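Local coordinates for protein glycosyltransferase (Streptomyces halstedii, PDB 3WAG) that adopts the two-domain GT-B glycosyltransferase fold and binds thymidine-5'-diphosphate with groups contributed by both of its domains, at residues 7-12 and 34-39; 231-236 and 304-309; 95-100 and 177-182. All coordinates share one frame; numbering follows the deposited sequence.

Contact 1: residues 7-12 and 34-39; sequences VFANRS and ASHPDN. With TYD (thymidine-5'-diphosphate), chain F.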
loop_
_atom_site.group_PDB
_atom_site.type_symbol
_atom_site.label_atom_id
_atom_site.label_comp_id
_atom_site.label_asym_id
_atom_site.label_seq_id
_atom_site.Cartn_x
_atom_site.Cartn_y
_atom_site.Cartn_z
ATOM N N VAL B 7 -3.936 -13.096 -8.712
ATOM C CA VAL B 7 -5.401 -13.125 -8.478
ATOM C C VAL B 7 -6.071 -12.841 -9.812
ATOM O O VAL B 7 -5.524 -12.050 -10.573
ATOM C CB VAL B 7 -5.838 -12.140 -7.356
ATOM C CG1 VAL B 7 -5.366 -10.701 -7.655
ATOM C CG2 VAL B 7 -7.344 -12.206 -7.094
ATOM N N PHE B 8 -7.211 -13.486 -10.091
ATOM C CA PHE B 8 -8.040 -13.165 -11.261
ATOM C C PHE B 8 -8.549 -11.720 -11.153
ATOM O O PHE B 8 -8.600 -11.150 -10.052
ATOM C CB PHE B 8 -9.164 -14.214 -11.504
ATOM C CG PHE B 8 -10.325 -14.129 -10.532
ATOM C CD1 PHE B 8 -10.257 -14.692 -9.282
ATOM C CD2 PHE B 8 -11.527 -13.499 -10.901
ATOM C CE1 PHE B 8 -11.312 -14.620 -8.379
ATOM C CE2 PHE B 8 -12.599 -13.422 -10.010
ATOM C CZ PHE B 8 -12.490 -13.972 -8.738
ATOM N N ALA B 9 -8.882 -11.114 -12.283
ATOM C CA ALA B 9 -9.400 -9.728 -12.298
ATOM C C ALA B 9 -10.760 -9.517 -11.606
ATOM O O ALA B 9 -11.816 -9.615 -12.218
ATOM C CB ALA B 9 -9.442 -9.155 -13.721
ATOM N N ASN B 10 -10.695 -9.181 -10.318
ATOM C CA ASN B 10 -11.831 -8.932 -9.470
ATOM C C ASN B 10 -11.295 -8.143 -8.332
ATOM O O ASN B 10 -10.352 -8.592 -7.617
ATOM C CB ASN B 10 -12.364 -10.251 -8.940
ATOM C CG ASN B 10 -13.446 -10.049 -7.891
ATOM O OD1 ASN B 10 -13.182 -9.670 -6.743
ATOM N ND2 ASN B 10 -14.669 -10.279 -8.289
ATOM N N ARG B 11 -11.881 -6.977 -8.118
ATOM C CA ARG B 11 -11.474 -6.100 -7.039
ATOM C C ARG B 11 -11.532 -6.664 -5.647
ATOM O O ARG B 11 -10.639 -6.361 -4.848
ATOM C CB ARG B 11 -12.250 -4.778 -7.051
ATOM C CG ARG B 11 -11.443 -3.613 -7.588
ATOM C CD ARG B 11 -12.215 -2.266 -7.532
ATOM N NE ARG B 11 -13.607 -2.443 -7.950
ATOM C CZ ARG B 11 -14.045 -2.396 -9.215
ATOM N NH1 ARG B 11 -13.212 -2.131 -10.221
ATOM N NH2 ARG B 11 -15.334 -2.610 -9.477
ATOM N N SER B 12 -12.584 -7.408 -5.309
ATOM C CA SER B 12 -12.700 -8.003 -3.964
ATOM C C SER B 12 -11.653 -9.057 -3.705
ATOM O O SER B 12 -11.156 -9.160 -2.611
ATOM C CB SER B 12 -14.084 -8.669 -3.771
ATOM O OG SER B 12 -14.991 -7.603 -3.692
ATOM N N ALA B 34 0.265 -10.411 -10.049
ATOM C CA ALA B 34 -0.058 -10.747 -11.451
ATOM C C ALA B 34 -1.553 -10.947 -11.585
ATOM O O ALA B 34 -2.100 -11.793 -10.892
ATOM C CB ALA B 34 0.676 -12.013 -11.912
ATOM N N SER B 35 -2.191 -10.196 -12.487
ATOM C CA SER B 35 -3.620 -10.340 -12.781
ATOM C C SER B 35 -3.874 -10.033 -14.241
ATOM O O SER B 35 -2.950 -9.542 -14.911
ATOM C CB SER B 35 -4.411 -9.382 -11.913
ATOM O OG SER B 35 -5.747 -9.806 -11.785
ATOM N N HIS B 36 -5.103 -10.294 -14.740
ATOM C CA HIS B 36 -5.514 -9.800 -16.041
ATOM C C HIS B 36 -5.354 -8.307 -16.163
ATOM O O HIS B 36 -5.362 -7.596 -15.172
ATOM C CB HIS B 36 -6.933 -10.216 -16.400
ATOM C CG HIS B 36 -7.239 -11.663 -16.092
ATOM N ND1 HIS B 36 -7.439 -12.122 -14.812
ATOM C CD2 HIS B 36 -7.349 -12.773 -16.930
ATOM C CE1 HIS B 36 -7.690 -13.461 -14.852
ATOM N NE2 HIS B 36 -7.651 -13.852 -16.141
ATOM N N PRO B 37 -5.217 -7.804 -17.408
ATOM C CA PRO B 37 -4.975 -6.363 -17.580
ATOM C C PRO B 37 -6.069 -5.474 -17.044
ATOM O O PRO B 37 -5.747 -4.347 -16.614
ATOM C CB PRO B 37 -4.798 -6.207 -19.112
ATOM C CG PRO B 37 -4.252 -7.563 -19.527
ATOM C CD PRO B 37 -4.989 -8.557 -18.661
ATOM N N ASP B 38 -7.321 -5.974 -17.005
ATOM C CA ASP B 38 -8.375 -5.164 -16.433
ATOM C C ASP B 38 -8.278 -4.953 -14.920
ATOM O O ASP B 38 -9.099 -4.234 -14.361
ATOM C CB ASP B 38 -9.821 -5.645 -16.797
ATOM C CG ASP B 38 -10.028 -7.137 -16.669
ATOM O OD1 ASP B 38 -9.047 -7.892 -16.731
ATOM O OD2 ASP B 38 -11.195 -7.577 -16.578
ATOM N N ASN B 39 -7.320 -5.594 -14.262
ATOM C CA ASN B 39 -7.153 -5.388 -12.796
ATOM C C ASN B 39 -5.959 -4.510 -12.526
ATOM O O ASN B 39 -5.692 -4.204 -11.421
ATOM C CB ASN B 39 -6.915 -6.719 -12.068
ATOM C CG ASN B 39 -7.563 -6.779 -10.681
ATOM O OD1 ASN B 39 -8.413 -5.961 -10.338
ATOM N ND2 ASN B 39 -7.150 -7.780 -9.873
HETATM P PA TYD F . -17.306 -5.748 -1.062
HETATM O O1A TYD F . -18.671 -5.072 -1.256
HETATM O O2A TYD F . -16.829 -6.913 -1.922
HETATM O O3A TYD F . -17.427 -6.282 0.489
HETATM P PB TYD F . -17.664 -7.826 0.982
HETATM O O1B TYD F . -18.610 -8.491 -0.030
HETATM O O2B TYD F . -18.186 -7.630 2.438
HETATM O O3B TYD F . -16.256 -8.455 0.793
HETATM O "O5'" TYD F . -16.126 -4.606 -1.154
HETATM C "C5'" TYD F . -14.763 -4.717 -0.662
HETATM C "C4'" TYD F . -14.560 -3.993 0.699
HETATM O "O4'" TYD F . -15.024 -2.625 0.693
HETATM C "C3'" TYD F . -15.247 -4.629 1.927
HETATM O "O3'" TYD F . -14.242 -4.819 2.937
HETATM C "C2'" TYD F . -16.256 -3.610 2.439
HETATM C "C1'" TYD F . -15.648 -2.284 1.942
HETATM N N1 TYD F . -16.688 -1.269 1.780
HETATM C C2 TYD F . -16.626 -0.041 2.489
HETATM O O2 TYD F . -15.671 0.240 3.259
HETATM N N3 TYD F . -17.633 0.868 2.354
HETATM C C4 TYD F . -18.712 0.659 1.562
HETATM O O4 TYD F . -19.579 1.559 1.486
HETATM C C5 TYD F . -18.795 -0.615 0.797
HETATM C C5M TYD F . -19.937 -0.963 -0.129
HETATM C C6 TYD F . -17.738 -1.526 0.961
HETATM O O HOH W 1 -12.722 -8.807 -14.704
#

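Contact 2: residues 231-236 and 304-309; sequences GPAVLP and FVPLHA. With TYD (thymidine-5'-diphosphate), chain F.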
loop_
_atom_site.group_PDB
_atom_site.type_symbol
_atom_site.label_atom_id
_atom_site.label_comp_id
_atom_site.label_asym_id
_atom_site.label_seq_id
_atom_site.Cartn_x
_atom_site.Cartn_y
_atom_site.Cartn_z
ATOM N N GLY B 231 -10.262 -0.426 0.108
ATOM C CA GLY B 231 -10.018 0.276 -1.166
ATOM C C GLY B 231 -9.655 1.731 -0.933
ATOM O O GLY B 231 -9.444 2.136 0.233
ATOM N N PRO B 232 -9.549 2.523 -2.033
ATOM C CA PRO B 232 -9.360 3.999 -2.057
ATOM C C PRO B 232 -10.186 4.748 -0.933
ATOM O O PRO B 232 -11.344 4.432 -0.699
ATOM C CB PRO B 232 -9.859 4.382 -3.478
ATOM C CG PRO B 232 -10.623 3.193 -3.974
ATOM C CD PRO B 232 -9.896 2.018 -3.376
ATOM N N ALA B 233 -9.602 5.681 -0.195
ATOM C CA ALA B 233 -10.364 6.296 0.904
ATOM C C ALA B 233 -10.035 7.745 1.155
ATOM O O ALA B 233 -8.885 8.141 1.344
ATOM C CB ALA B 233 -10.252 5.466 2.190
ATOM N N VAL B 234 -11.067 8.560 1.099
ATOM C CA VAL B 234 -10.991 9.987 1.379
ATOM C C VAL B 234 -12.039 10.249 2.444
ATOM O O VAL B 234 -13.197 9.957 2.225
ATOM C CB VAL B 234 -11.334 10.818 0.144
ATOM C CG1 VAL B 234 -11.266 12.302 0.473
ATOM C CG2 VAL B 234 -10.403 10.492 -1.028
ATOM N N LEU B 235 -11.650 10.761 3.607
ATOM C CA LEU B 235 -12.612 10.984 4.668
ATOM C C LEU B 235 -13.411 12.214 4.363
ATOM O O LEU B 235 -12.814 13.234 4.057
ATOM C CB LEU B 235 -11.931 11.140 6.012
ATOM C CG LEU B 235 -11.821 9.887 6.893
ATOM C CD1 LEU B 235 -11.049 8.769 6.231
ATOM C CD2 LEU B 235 -11.171 10.227 8.216
ATOM N N PRO B 236 -14.762 12.116 4.403
ATOM C CA PRO B 236 -15.531 13.325 4.093
ATOM C C PRO B 236 -15.747 14.154 5.358
ATOM O O PRO B 236 -15.615 13.636 6.469
ATOM C CB PRO B 236 -16.873 12.786 3.511
ATOM C CG PRO B 236 -16.970 11.362 3.968
ATOM C CD PRO B 236 -15.644 10.950 4.611
ATOM N N PHE B 304 -20.698 5.328 -1.231
ATOM C CA PHE B 304 -19.599 4.561 -0.594
ATOM C C PHE B 304 -19.158 5.276 0.712
ATOM O O PHE B 304 -19.219 6.480 0.776
ATOM C CB PHE B 304 -18.406 4.324 -1.558
ATOM C CG PHE B 304 -17.211 3.612 -0.923
ATOM C CD1 PHE B 304 -17.119 2.236 -0.933
ATOM C CD2 PHE B 304 -16.166 4.345 -0.352
ATOM C CE1 PHE B 304 -16.003 1.585 -0.376
ATOM C CE2 PHE B 304 -15.057 3.721 0.196
ATOM C CZ PHE B 304 -14.988 2.330 0.206
ATOM N N VAL B 305 -18.829 4.522 1.770
ATOM C CA VAL B 305 -18.197 5.129 2.964
ATOM C C VAL B 305 -17.110 4.171 3.512
ATOM O O VAL B 305 -17.388 3.002 3.677
ATOM C CB VAL B 305 -19.221 5.548 4.057
ATOM C CG1 VAL B 305 -20.048 4.346 4.515
ATOM C CG2 VAL B 305 -18.518 6.259 5.236
ATOM N N PRO B 306 -15.862 4.654 3.735
ATOM C CA PRO B 306 -14.825 3.709 4.205
ATOM C C PRO B 306 -15.189 3.152 5.556
ATOM O O PRO B 306 -15.246 3.900 6.533
ATOM C CB PRO B 306 -13.551 4.534 4.255
ATOM C CG PRO B 306 -13.930 5.954 4.049
ATOM C CD PRO B 306 -15.359 6.021 3.544
ATOM N N LEU B 307 -15.438 1.844 5.616
ATOM C CA LEU B 307 -15.918 1.225 6.841
ATOM C C LEU B 307 -14.996 1.429 8.068
ATOM O O LEU B 307 -15.450 1.691 9.176
ATOM C CB LEU B 307 -16.157 -0.260 6.580
ATOM C CG LEU B 307 -17.571 -0.796 6.431
ATOM C CD1 LEU B 307 -18.621 0.290 6.303
ATOM C CD2 LEU B 307 -17.682 -1.918 5.378
ATOM N N HIS B 308 -13.683 1.302 7.880
ATOM C CA HIS B 308 -12.728 1.547 9.003
ATOM C C HIS B 308 -12.821 2.939 9.582
ATOM O O HIS B 308 -12.494 3.143 10.774
ATOM C CB HIS B 308 -11.303 1.287 8.538
ATOM C CG HIS B 308 -10.944 2.021 7.248
ATOM N ND1 HIS B 308 -10.204 3.139 7.237
ATOM C CD2 HIS B 308 -11.293 1.748 5.893
ATOM C CE1 HIS B 308 -10.031 3.555 5.935
ATOM N NE2 HIS B 308 -10.730 2.715 5.133
ATOM N N ALA B 309 -13.252 3.920 8.780
ATOM C CA ALA B 309 -13.472 5.270 9.344
ATOM C C ALA B 309 -14.835 5.436 9.977
ATOM O O ALA B 309 -14.946 6.229 10.877
ATOM C CB ALA B 309 -13.212 6.418 8.359
HETATM P PA TYD F . -17.306 -5.748 -1.062
HETATM O O1A TYD F . -18.671 -5.072 -1.256
HETATM O O2A TYD F . -16.829 -6.913 -1.922
HETATM O O3A TYD F . -17.427 -6.282 0.489
HETATM P PB TYD F . -17.664 -7.826 0.982
HETATM O O1B TYD F . -18.610 -8.491 -0.030
HETATM O O2B TYD F . -18.186 -7.630 2.438
HETATM O O3B TYD F . -16.256 -8.455 0.793
HETATM O "O5'" TYD F . -16.126 -4.606 -1.154
HETATM C "C5'" TYD F . -14.763 -4.717 -0.662
HETATM C "C4'" TYD F . -14.560 -3.993 0.699
HETATM O "O4'" TYD F . -15.024 -2.625 0.693
HETATM C "C3'" TYD F . -15.247 -4.629 1.927
HETATM O "O3'" TYD F . -14.242 -4.819 2.937
HETATM C "C2'" TYD F . -16.256 -3.610 2.439
HETATM C "C1'" TYD F . -15.648 -2.284 1.942
HETATM N N1 TYD F . -16.688 -1.269 1.780
HETATM C C2 TYD F . -16.626 -0.041 2.489
HETATM O O2 TYD F . -15.671 0.240 3.259
HETATM N N3 TYD F . -17.633 0.868 2.354
HETATM C C4 TYD F . -18.712 0.659 1.562
HETATM O O4 TYD F . -19.579 1.559 1.486
HETATM C C5 TYD F . -18.795 -0.615 0.797
HETATM C C5M TYD F . -19.937 -0.963 -0.129
HETATM C C6 TYD F . -17.738 -1.526 0.961
#

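Contact 3: residues 95-100 and 177-182; sequences VFAQYS and HDPLAD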
loop_
_atom_site.group_PDB
_atom_site.type_symbol
_atom_site.label_atom_id
_atom_site.label_comp_id
_atom_site.label_asym_id
_atom_site.label_seq_id
_atom_site.Cartn_x
_atom_site.Cartn_y
_atom_site.Cartn_z
ATOM N N VAL B 95 -19.734 -31.126 -9.184
ATOM C CA VAL B 95 -19.412 -29.755 -8.800
ATOM C C VAL B 95 -17.959 -29.456 -9.305
ATOM O O VAL B 95 -17.672 -28.389 -9.873
ATOM C CB VAL B 95 -19.560 -29.573 -7.261
ATOM C CG1 VAL B 95 -18.768 -28.379 -6.768
ATOM C CG2 VAL B 95 -21.031 -29.404 -6.877
ATOM N N PHE B 96 -17.066 -30.416 -9.079
ATOM C CA PHE B 96 -15.685 -30.318 -9.583
ATOM C C PHE B 96 -15.607 -30.246 -11.106
ATOM O O PHE B 96 -14.851 -29.434 -11.652
ATOM C CB PHE B 96 -14.796 -31.460 -9.077
ATOM C CG PHE B 96 -14.488 -31.358 -7.645
ATOM C CD1 PHE B 96 -14.611 -30.164 -7.005
ATOM C CD2 PHE B 96 -14.118 -32.472 -6.923
ATOM C CE1 PHE B 96 -14.332 -30.036 -5.657
ATOM C CE2 PHE B 96 -13.820 -32.362 -5.576
ATOM C CZ PHE B 96 -13.963 -31.155 -4.931
ATOM N N ALA B 97 -16.379 -31.085 -11.790
ATOM C CA ALA B 97 -16.375 -31.031 -13.258
ATOM C C ALA B 97 -16.834 -29.652 -13.713
ATOM O O ALA B 97 -16.282 -29.086 -14.643
ATOM C CB ALA B 97 -17.300 -32.085 -13.836
ATOM N N GLN B 98 -17.852 -29.100 -13.062
ATOM C CA GLN B 98 -18.381 -27.823 -13.511
ATOM C C GLN B 98 -17.481 -26.650 -13.120
ATOM O O GLN B 98 -17.306 -25.703 -13.917
ATOM C CB GLN B 98 -19.762 -27.559 -12.937
ATOM C CG GLN B 98 -20.263 -26.193 -13.397
ATOM C CD GLN B 98 -21.555 -25.792 -12.759
ATOM O OE1 GLN B 98 -22.600 -25.883 -13.375
ATOM N NE2 GLN B 98 -21.492 -25.345 -11.522
ATOM N N TYR B 99 -16.925 -26.675 -11.903
ATOM C CA TYR B 99 -16.152 -25.530 -11.508
ATOM C C TYR B 99 -14.788 -25.536 -12.164
ATOM O O TYR B 99 -14.112 -24.476 -12.241
ATOM C CB TYR B 99 -16.005 -25.411 -9.994
ATOM C CG TYR B 99 -17.193 -24.739 -9.398
ATOM C CD1 TYR B 99 -17.253 -23.346 -9.300
ATOM C CD2 TYR B 99 -18.289 -25.484 -8.992
ATOM C CE1 TYR B 99 -18.385 -22.721 -8.774
ATOM C CE2 TYR B 99 -19.419 -24.881 -8.474
ATOM C CZ TYR B 99 -19.461 -23.510 -8.372
ATOM O OH TYR B 99 -20.578 -22.939 -7.844
ATOM N N SER B 100 -14.346 -26.731 -12.558
ATOM C CA SER B 100 -13.048 -26.815 -13.246
ATOM C C SER B 100 -13.134 -26.017 -14.575
ATOM O O SER B 100 -12.183 -25.324 -14.959
ATOM C CB SER B 100 -12.542 -28.260 -13.350
ATOM O OG SER B 100 -13.217 -28.860 -14.412
ATOM N N HIS B 177 -12.898 -41.538 -11.010
ATOM C CA HIS B 177 -12.703 -40.374 -11.841
ATOM C C HIS B 177 -12.488 -39.144 -10.992
ATOM O O HIS B 177 -13.271 -38.885 -10.073
ATOM C CB HIS B 177 -13.905 -40.186 -12.732
ATOM C CG HIS B 177 -13.790 -39.001 -13.681
ATOM N ND1 HIS B 177 -12.693 -38.798 -14.500
ATOM C CD2 HIS B 177 -14.713 -37.988 -13.999
ATOM C CE1 HIS B 177 -12.917 -37.706 -15.281
ATOM N NE2 HIS B 177 -14.137 -37.195 -14.954
ATOM N N ASP B 178 -11.421 -38.393 -11.267
ATOM C CA ASP B 178 -11.193 -37.147 -10.571
ATOM C C ASP B 178 -11.212 -35.977 -11.559
ATOM O O ASP B 178 -10.221 -35.768 -12.273
ATOM C CB ASP B 178 -9.867 -37.199 -9.842
ATOM C CG ASP B 178 -9.686 -36.058 -8.893
ATOM O OD1 ASP B 178 -10.407 -35.071 -8.963
ATOM O OD2 ASP B 178 -8.788 -36.122 -8.066
ATOM N N PRO B 179 -12.336 -35.220 -11.625
ATOM C CA PRO B 179 -12.293 -34.105 -12.606
ATOM C C PRO B 179 -11.157 -33.104 -12.342
ATOM O O PRO B 179 -10.636 -32.539 -13.295
ATOM C CB PRO B 179 -13.656 -33.460 -12.468
ATOM C CG PRO B 179 -14.551 -34.612 -11.984
ATOM C CD PRO B 179 -13.679 -35.393 -11.033
ATOM N N LEU B 180 -10.785 -32.897 -11.066
ATOM C CA LEU B 180 -9.725 -31.933 -10.730
ATOM C C LEU B 180 -8.344 -32.432 -11.208
ATOM O O LEU B 180 -7.519 -31.633 -11.685
ATOM C CB LEU B 180 -9.697 -31.560 -9.245
ATOM C CG LEU B 180 -10.984 -31.100 -8.561
ATOM C CD1 LEU B 180 -10.639 -30.374 -7.274
ATOM C CD2 LEU B 180 -11.774 -30.209 -9.514
ATOM N N ALA B 181 -8.115 -33.751 -11.099
ATOM C CA ALA B 181 -6.891 -34.377 -11.611
ATOM C C ALA B 181 -6.807 -34.292 -13.132
ATOM O O ALA B 181 -5.774 -33.954 -13.656
ATOM C CB ALA B 181 -6.777 -35.821 -11.127
ATOM N N ASP B 182 -7.902 -34.562 -13.833
ATOM C CA ASP B 182 -7.968 -34.403 -15.251
ATOM C C ASP B 182 -7.834 -32.949 -15.724
ATOM O O ASP B 182 -7.162 -32.688 -16.719
ATOM C CB ASP B 182 -9.274 -34.916 -15.750
ATOM C CG ASP B 182 -9.373 -36.420 -15.657
ATOM O OD1 ASP B 182 -8.509 -37.023 -15.008
ATOM O OD2 ASP B 182 -10.328 -36.978 -16.237
#

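Contact 1: residues 7-12 and 34-39
The ring of His36 reaches back to a main chain that has just left its strand, and its ND1 accepts the N-H of Ala9 at 3.1 Å. The first segment runs from the loop after strand 2-6 into helix 11-26, the second from the end of strand 30-35 into the following loop, all in one beta-alpha-beta unit of the N-terminal Rossmann-like domain of this GT-B fold. With CG anti to its own carbonyl carbon (chi1 -44°), the imidazole swings beside its backbone N toward the other loop. There the donor sits 26° out of the ring plane, while the CE1 edge rests in plane against Phe8 CA.

Just past the end of strand 2-6, Val7 N donates to Ala34 O at 3.1 Å. Val7 O is then taken by a side chain: Ser35 OG donates to it over just 2.6 Å, tilted from the carbonyl plane. The same OG accepts from Asn39 ND2 at 3.1 Å, so the hydroxyl is gripped as donor and as acceptor, which should fix its rotation and pin the Asn39 amide beside the loop at residues 8-10. Ala9 fills the middle. Its CB points into the opposite loop, 3.3 Å from Asp38 OD1 and also against CB of Asn39 and CB of His36. The Asp38 carboxylate is held by the backbone N atoms of Leu57 and Asn58, and a water bridges it to the first loop by donating to Asp38 OD2 and to Ala9 O.

Beyond this junction Asn10 caps helix 11-26, its OD1 accepting from His13 N. In the first turn of that helix, Ser12 OG donates to the alpha-phosphate oxygen O2A of thymidine-5'-diphosphate at 2.6 Å.

Contact 2: residues 231-236 and 304-309
Pro232 meets Phe304 through its backbone: its carbonyl O lies 3.9 Å from Phe304 CE2 and comes at the ring obliquely. Phe304 has CG anti to the backbone N (chi1 176°), which extends the ring along the thymine of thymidine-5'-diphosphate, with Phe304 CE1 3.3 Å from N3 of the base. The aromatic therefore stands between the first segment and the nucleotide.

Next comes Ala233, whose methyl points across the contact and touches two side chains. Its CB lies 4.0 Å from Pro306 CB, and the edge of the His308 imidazole reaches it too, NE2 approaching Ala233 CB near the ring plane. His308 holds its CG between backbone N and carbonyl carbon (chi1 51°), which brings NE2 toward Ala233; a phosphate ion, probably from the crystallisation liquor, lies close to that ring. Val234 points the other way. Leu235 then turns its CD1 onto the methyl of Ala309, 3.8 Å from CB. The whole contact is apolar packing or glancing touches.

What it packs is the base-binding corner of the C-terminal domain of the GT-B fold. Here the main chain reads the thymine edge. Val305 N donates to O4 of the thymine at 3.1 Å, and Val305 O accepts from N3 of the thymine at 2.5 Å, both bonds almost straight. Leu307 N donates to the thymine O2 at 2.9 Å. Pro306, between Val305 and Leu307, whose main chains hold the base, turns its ring to Ala233.

Helix 237-240 packs against the second segment, Leu239 touching both Val305 and Ala309 and Trp238 touching Val305. Strand 233-234 joins a strand of the second subunit in a parallel ladder, where Thr49 of that subunit packs on Ala233, Leu235 and His308.

Contact 3: residues 95-100 and 177-182
Leu180 lays one methyl flat on the ring of Phe96: CD1 stands 3.8 Å from the ring centroid and only 4° off the normal, a CH-pi contact over the middle of the face. This is helix-helix packing in the N-terminal Rossmann-like domain, where the middle of helix 89-106 receives the first turn of helix 179-188.

The two branches of Leu180 do different jobs. CD1 continues the chain in extended form from CA (chi2 -162°) and so reaches out above the ring, whereas CD2 drops toward the root of the phenylalanine and meets Phe96 CB at 3.3 Å, a tight fit. CG of the leucine sits over the same ring face, nearer the CG and CD2 corner, so the isobutyl group runs over the aromatic from its root to its centre. CD2 also faces helix 89-106 one turn further on, 4.4 Å from Ser100 CB.

Pro179 takes the neighbouring place. Its ring turns toward the helix backbone, with CB 3.7 Å from Ala97 N and 4.1 Å from the Ala97 methyl carbon CB. Pro179 CB also lies 4.1 Å from Phe96 CB, so the proline sits over the Phe96-Ala97 backbone.

Helix 156-168 completes the cluster. Phe164 meets the Phe96 ring edge-to-face, and Trp157 touches both Phe96 and Leu180, leaving the aromatic held between side chains of two other helices. Arg161 of helix 156-168 forms a salt bridge with OD2 of Asp178, the N-cap residue of helix 179-188. The other carboxylate oxygen turns to the helix start, where Asp178 OD1 accepts two weak bonds, from Leu180 N at 3.0 Å and from Ala181 N at 3.4 Å.

Followed from the N terminus, the three contacts close in series, without nesting or crossing. Contact 1 comes first, closing a loop of 21 residues that holds most of helix 11-26 and most of strand 30-35. Contact 3 follows; the 76 residues between 95-100 and 177-182 include strands 126-130 and 147-150, and it ties helix 89-106 to helix 179-188, in the same domain as contact 1. Contact 2 closes last, joining the connection after the first sheet to the loop and helix 307-310 that follow strand 299-302 of the second. Contacts 1 and 2, with centres 22 Å apart, reach thymidine-5'-diphosphate from different domains, while contact 3 lies about 40 Å from contact 2, centre to centre.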